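SPbeta prophage-derived aminoglycoside N(3')-acetyltransferase-like protein YokD (Bacillus subtilis, PDB 2NYG) binds coenzyme A and probably acts as a homodimeric aminoglycoside 3-N-acetyltransferase-like enzyme that may contribute to antibiotic resistance. Local coordinates at residues 184-189 and 219-224; 194-200 and 212-218. All coordinates share one frame; numbering follows the deposited sequence.

Contact 1. Residues 184-189 and 219-224; sequences FHLAEY and FREELF
Phe184, His185 and Tyr189 meet Phe219 and Phe224 in an aromatic cluster. It joins helix 183-187 and the residues just after it to the loop that leads into helix 224-234. Two ring pairs are edge-to-face, and Phe224 takes a different role in each. It offers its face to the edge of Phe184, with the planes at 79°. It turns its own edge to the face of His185, with centroids 4.8 Å apart. Phe184 CB also makes a CH-pi contact over the middle of the Phe224 ring, 3.7 Å from its centroid. Phe219 lies oblique to both His185 and Tyr189. Its face receives His185 ND1, which sits toward the rim.

The polar part centres on Glu188. His185 ND1 donates to Glu188 OE1 at 3.0 Å, which helps hold the imidazole in its rotation. Glu188 CG lies anti to the carbonyl carbon (chi1 -72°) and the chain is extended beyond it, which carries the carboxylate to the loop. The Arg220 chain bends at chi3, and its NH2 makes a salt bridge with Asp267. Water 1 joins Arg220 NE to Glu188 OE2. That same oxygen accepts the backbone N-H of Arg220, with Arg220 N 2.7 Å from Glu188 OE2, through its syn lone pair.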
# COMPACT_ATOMS: atom_id res chain seq x y z
N PHE A 184 -0.18 22.95 9.85
CA PHE A 184 -0.47 24.35 9.55
C PHE A 184 -1.92 24.61 9.14
O PHE A 184 -2.48 25.66 9.48
CB PHE A 184 0.48 24.86 8.47
CG PHE A 184 1.88 25.06 8.95
CD1 PHE A 184 2.95 24.98 8.07
CD2 PHE A 184 2.13 25.32 10.29
CE1 PHE A 184 4.25 25.15 8.53
CE2 PHE A 184 3.43 25.49 10.76
CZ PHE A 184 4.49 25.41 9.87
N HIS A 185 -2.52 23.68 8.41
CA HIS A 185 -3.90 23.83 7.99
C HIS A 185 -4.75 24.24 9.18
O HIS A 185 -5.66 25.04 9.04
CB HIS A 185 -4.47 22.53 7.41
CG HIS A 185 -4.02 22.22 6.01
ND1 HIS A 185 -4.29 23.04 4.94
CD2 HIS A 185 -3.37 21.14 5.51
CE1 HIS A 185 -3.83 22.47 3.83
NE2 HIS A 185 -3.27 21.32 4.15
N LEU A 186 -4.46 23.67 10.35
CA LEU A 186 -5.24 23.99 11.54
C LEU A 186 -5.30 25.50 11.82
O LEU A 186 -6.36 26.03 12.18
CB LEU A 186 -4.69 23.26 12.76
CG LEU A 186 -5.34 23.54 14.13
CD1 LEU A 186 -6.82 23.14 14.16
CD2 LEU A 186 -4.56 22.77 15.18
N ALA A 187 -4.17 26.19 11.67
CA ALA A 187 -4.13 27.64 11.88
C ALA A 187 -5.13 28.36 10.96
O ALA A 187 -5.74 29.36 11.35
CB ALA A 187 -2.73 28.15 11.65
N GLU A 188 -5.32 27.84 9.75
CA GLU A 188 -6.26 28.44 8.81
C GLU A 188 -7.69 28.49 9.32
O GLU A 188 -8.54 29.13 8.71
CB GLU A 188 -6.20 27.73 7.44
CG GLU A 188 -4.92 28.03 6.67
CD GLU A 188 -4.78 27.25 5.38
OE1 GLU A 188 -4.74 26.00 5.43
OE2 GLU A 188 -4.70 27.89 4.31
N TYR A 189 -7.97 27.81 10.43
CA TYR A 189 -9.32 27.85 11.01
C TYR A 189 -9.35 28.77 12.24
O TYR A 189 -10.36 28.86 12.95
CB TYR A 189 -9.78 26.45 11.43
CG TYR A 189 -9.90 25.42 10.32
CD1 TYR A 189 -8.77 24.77 9.82
CD2 TYR A 189 -11.15 25.04 9.82
CE1 TYR A 189 -8.88 23.77 8.85
CE2 TYR A 189 -11.27 24.04 8.85
CZ TYR A 189 -10.12 23.41 8.38
OH TYR A 189 -10.21 22.40 7.45
N PHE A 219 -7.98 25.94 1.37
CA PHE A 219 -6.64 26.08 1.91
C PHE A 219 -5.64 26.81 1.05
O PHE A 219 -5.77 26.85 -0.16
CB PHE A 219 -6.11 24.71 2.27
CG PHE A 219 -7.01 23.95 3.19
CD1 PHE A 219 -7.33 22.62 2.95
CD2 PHE A 219 -7.55 24.57 4.31
CE1 PHE A 219 -8.17 21.93 3.80
CE2 PHE A 219 -8.38 23.89 5.16
CZ PHE A 219 -8.70 22.56 4.90
N ARG A 220 -4.64 27.38 1.70
CA ARG A 220 -3.57 28.11 1.04
C ARG A 220 -2.24 27.43 1.36
O ARG A 220 -1.26 28.08 1.72
CB ARG A 220 -3.53 29.56 1.52
CG ARG A 220 -4.73 30.39 1.11
CD ARG A 220 -4.58 31.82 1.56
NE ARG A 220 -4.77 31.96 3.00
CZ ARG A 220 -4.42 33.03 3.70
NH1 ARG A 220 -3.83 34.05 3.08
NH2 ARG A 220 -4.67 33.09 5.00
N GLU A 221 -2.22 26.11 1.22
CA GLU A 221 -1.01 25.35 1.50
C GLU A 221 0.22 25.83 0.72
O GLU A 221 1.35 25.52 1.11
CB GLU A 221 -1.26 23.86 1.25
CG GLU A 221 -1.33 23.43 -0.21
CD GLU A 221 -2.75 23.24 -0.73
OE1 GLU A 221 -3.69 23.19 0.09
OE2 GLU A 221 -2.91 23.12 -1.97
N GLU A 222 0.01 26.60 -0.34
CA GLU A 222 1.11 27.10 -1.16
C GLU A 222 2.08 27.97 -0.37
O GLU A 222 3.21 28.16 -0.78
CB GLU A 222 0.59 27.91 -2.35
CG GLU A 222 -0.02 29.24 -2.00
CD GLU A 222 -1.52 29.18 -1.89
OE1 GLU A 222 -2.07 28.06 -1.78
OE2 GLU A 222 -2.16 30.26 -1.92
N LEU A 223 1.61 28.49 0.76
CA LEU A 223 2.40 29.36 1.63
C LEU A 223 3.18 28.62 2.74
O LEU A 223 4.18 29.14 3.24
CB LEU A 223 1.48 30.38 2.29
CG LEU A 223 0.70 31.34 1.39
CD1 LEU A 223 -0.28 32.14 2.23
CD2 LEU A 223 1.67 32.25 0.65
N PHE A 224 2.73 27.42 3.10
CA PHE A 224 3.34 26.63 4.16
C PHE A 224 4.84 26.63 4.15
O PHE A 224 5.46 26.66 5.20
CB PHE A 224 2.82 25.19 4.13
CG PHE A 224 1.37 25.06 4.52
CD1 PHE A 224 0.58 26.19 4.70
CD2 PHE A 224 0.79 23.80 4.66
CE1 PHE A 224 -0.76 26.07 5.00
CE2 PHE A 224 -0.57 23.67 4.96
CZ PHE A 224 -1.34 24.80 5.13
O HOH W 1 -6.09 30.19 4.47

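Contact 2. Residues 194-200 and 212-218; sequences QKIINRG and KEYKELE
Glu213 and Gly200 form a non-hydrogen-bonded pair in a small three-stranded antiparallel sheet, their CA atoms 4.1 Å apart. Strand 208-217 lies between 196-201 and 204-205. Segments 196-200 and 212-217 run at 148° to each other. Tyr214 comes next and exchanges two backbone bonds with Arg199. Its CG stands between the backbone N and the carbonyl carbon (chi1 59°), which lays the ring beside the Arg199 side chain. Arg199 CB packs over the ring face, 3.9 Å from the centroid. On the face shared by Asn198, Lys215 runs alongside that residue, pointing the same way. Its NZ donates to Asn198 OD1 at 3.0 Å. Glu216 pairs with Ile197 through two backbone bonds. Its CB touches Arg199 CD at 3.4 Å, while its OE2 turns to Tyr189 and also accepts the N-H of Leu217. Leu217 brings CD2 to Ile196 CG1 at 4.1 Å and to the amide end of Gln194. Glu218 N closes the pairing on Lys195 O at 2.8 Å. Lys195 NZ forms a salt bridge with Glu218 OE1 at 2.8 Å, coming from above the carboxylate plane. Backbone bonds therefore set the register, while the links at exposed Lys195, Asn198 and Lys215 probably add less, water competing.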
# COMPACT_ATOMS: atom_id res chain seq x y z
N GLN A 194 -11.13 33.64 5.40
CA GLN A 194 -11.77 32.34 5.20
C GLN A 194 -12.58 32.22 3.94
O GLN A 194 -13.66 32.79 3.86
CB GLN A 194 -12.70 31.99 6.36
CG GLN A 194 -12.05 31.27 7.49
CD GLN A 194 -13.06 30.68 8.46
OE1 GLN A 194 -12.68 29.99 9.40
NE2 GLN A 194 -14.34 30.95 8.24
N LYS A 195 -12.07 31.50 2.95
CA LYS A 195 -12.83 31.28 1.72
C LYS A 195 -13.46 29.91 1.89
O LYS A 195 -12.77 28.90 1.95
CB LYS A 195 -11.91 31.30 0.50
CG LYS A 195 -12.62 31.14 -0.83
CD LYS A 195 -11.59 31.12 -1.96
CE LYS A 195 -12.25 31.20 -3.33
NZ LYS A 195 -13.28 30.14 -3.54
N ILE A 196 -14.79 29.90 1.99
CA ILE A 196 -15.56 28.69 2.18
C ILE A 196 -16.07 28.07 0.89
O ILE A 196 -16.92 28.65 0.21
CB ILE A 196 -16.75 28.97 3.10
CG1 ILE A 196 -16.24 29.32 4.49
CG2 ILE A 196 -17.70 27.77 3.12
CD1 ILE A 196 -17.32 29.38 5.51
N ILE A 197 -15.55 26.89 0.56
CA ILE A 197 -15.96 26.17 -0.63
C ILE A 197 -16.87 24.99 -0.29
O ILE A 197 -16.93 24.54 0.85
CB ILE A 197 -14.74 25.64 -1.43
CG1 ILE A 197 -13.81 24.85 -0.53
CG2 ILE A 197 -14.01 26.79 -2.07
CD1 ILE A 197 -12.59 24.29 -1.24
N ASN A 198 -17.59 24.52 -1.29
CA ASN A 198 -18.51 23.40 -1.14
C ASN A 198 -17.84 22.20 -1.75
O ASN A 198 -17.43 22.24 -2.91
CB ASN A 198 -19.81 23.69 -1.89
CG ASN A 198 -20.58 24.85 -1.31
OD1 ASN A 198 -21.22 24.73 -0.26
ND2 ASN A 198 -20.51 26.00 -1.97
N ARG A 199 -17.71 21.14 -0.96
CA ARG A 199 -17.08 19.92 -1.46
C ARG A 199 -18.07 18.76 -1.41
O ARG A 199 -19.12 18.82 -0.76
CB ARG A 199 -15.83 19.59 -0.64
CG ARG A 199 -14.65 20.48 -0.93
CD ARG A 199 -13.54 20.29 0.09
NE ARG A 199 -12.81 19.03 -0.08
CZ ARG A 199 -11.98 18.78 -1.08
NH1 ARG A 199 -11.75 19.70 -2.01
NH2 ARG A 199 -11.36 17.61 -1.16
N GLY A 200 -17.73 17.70 -2.14
CA GLY A 200 -18.59 16.54 -2.16
C GLY A 200 -17.78 15.26 -2.21
O GLY A 200 -16.67 15.24 -2.75
N LYS A 212 -22.40 12.83 -0.61
CA LYS A 212 -22.71 13.93 0.28
C LYS A 212 -21.90 15.19 0.04
O LYS A 212 -20.74 15.13 -0.37
CB LYS A 212 -22.51 13.48 1.73
CG LYS A 212 -22.88 14.54 2.73
CD LYS A 212 -22.65 14.07 4.14
CE LYS A 212 -22.86 15.21 5.14
NZ LYS A 212 -22.56 14.81 6.55
N GLU A 213 -22.52 16.34 0.30
CA GLU A 213 -21.85 17.62 0.14
C GLU A 213 -21.61 18.26 1.49
O GLU A 213 -22.48 18.25 2.36
CB GLU A 213 -22.67 18.55 -0.73
CG GLU A 213 -22.66 18.20 -2.19
CD GLU A 213 -23.32 19.27 -3.03
OE1 GLU A 213 -24.11 20.07 -2.46
OE2 GLU A 213 -23.07 19.29 -4.25
N TYR A 214 -20.42 18.80 1.67
CA TYR A 214 -20.06 19.44 2.92
C TYR A 214 -19.25 20.71 2.62
O TYR A 214 -18.76 20.91 1.49
CB TYR A 214 -19.24 18.47 3.78
CG TYR A 214 -17.96 17.97 3.14
CD1 TYR A 214 -16.72 18.34 3.66
CD2 TYR A 214 -17.99 17.16 2.01
CE1 TYR A 214 -15.54 17.91 3.06
CE2 TYR A 214 -16.82 16.73 1.40
CZ TYR A 214 -15.59 17.11 1.94
OH TYR A 214 -14.42 16.70 1.36
N LYS A 215 -19.14 21.57 3.62
CA LYS A 215 -18.40 22.81 3.47
C LYS A 215 -16.98 22.62 3.96
O LYS A 215 -16.73 21.83 4.87
CB LYS A 215 -19.11 23.94 4.22
CG LYS A 215 -20.49 24.27 3.65
CD LYS A 215 -21.16 25.43 4.38
CE LYS A 215 -22.48 25.81 3.71
NZ LYS A 215 -22.29 26.07 2.26
N GLU A 216 -16.05 23.35 3.35
CA GLU A 216 -14.64 23.25 3.69
C GLU A 216 -13.89 24.52 3.33
O GLU A 216 -14.29 25.25 2.42
CB GLU A 216 -14.02 22.08 2.94
CG GLU A 216 -12.60 21.79 3.33
CD GLU A 216 -12.53 21.30 4.76
OE1 GLU A 216 -12.82 20.10 4.98
OE2 GLU A 216 -12.20 22.12 5.64
N LEU A 217 -12.78 24.79 4.00
CA LEU A 217 -11.99 25.97 3.69
C LEU A 217 -11.14 25.73 2.42
O LEU A 217 -10.72 24.60 2.14
CB LEU A 217 -11.06 26.30 4.86
CG LEU A 217 -11.76 26.65 6.17
CD1 LEU A 217 -10.73 27.06 7.20
CD2 LEU A 217 -12.76 27.77 5.92
N GLU A 218 -10.91 26.78 1.65
CA GLU A 218 -10.09 26.64 0.46
C GLU A 218 -8.68 26.97 0.93
O GLU A 218 -8.26 28.11 0.92
CB GLU A 218 -10.52 27.61 -0.64
CG GLU A 218 -9.66 27.49 -1.87
CD GLU A 218 -10.15 28.31 -3.04
OE1 GLU A 218 -11.33 28.17 -3.43
OE2 GLU A 218 -9.34 29.08 -3.60
O HOH W 2 -10.00 29.41 3.59

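Contact 2 is nested inside the chain loop that contact 1 closes. Helix 183-187 leads on to strand 196-201, and the return strand 208-217 runs straight into residues 219-224. The two centres are 15 Å apart, yet the contacts touch. Tyr189 OH of contact 1 probably hydrogen-bonds Glu216 OE2 of contact 2 at 2.7 Å. Leu217 CD1 packs against Tyr189 CD2 at 3.3 Å and lies 3.4 Å from Glu188 O. Both contacts lie away from the coenzyme A site. The Phe224 side chain is about 11 Å from the bound coenzyme A. The centre of contact 2 is about 20 Å from the centre of the chain, that of contact 1 about 13 Å.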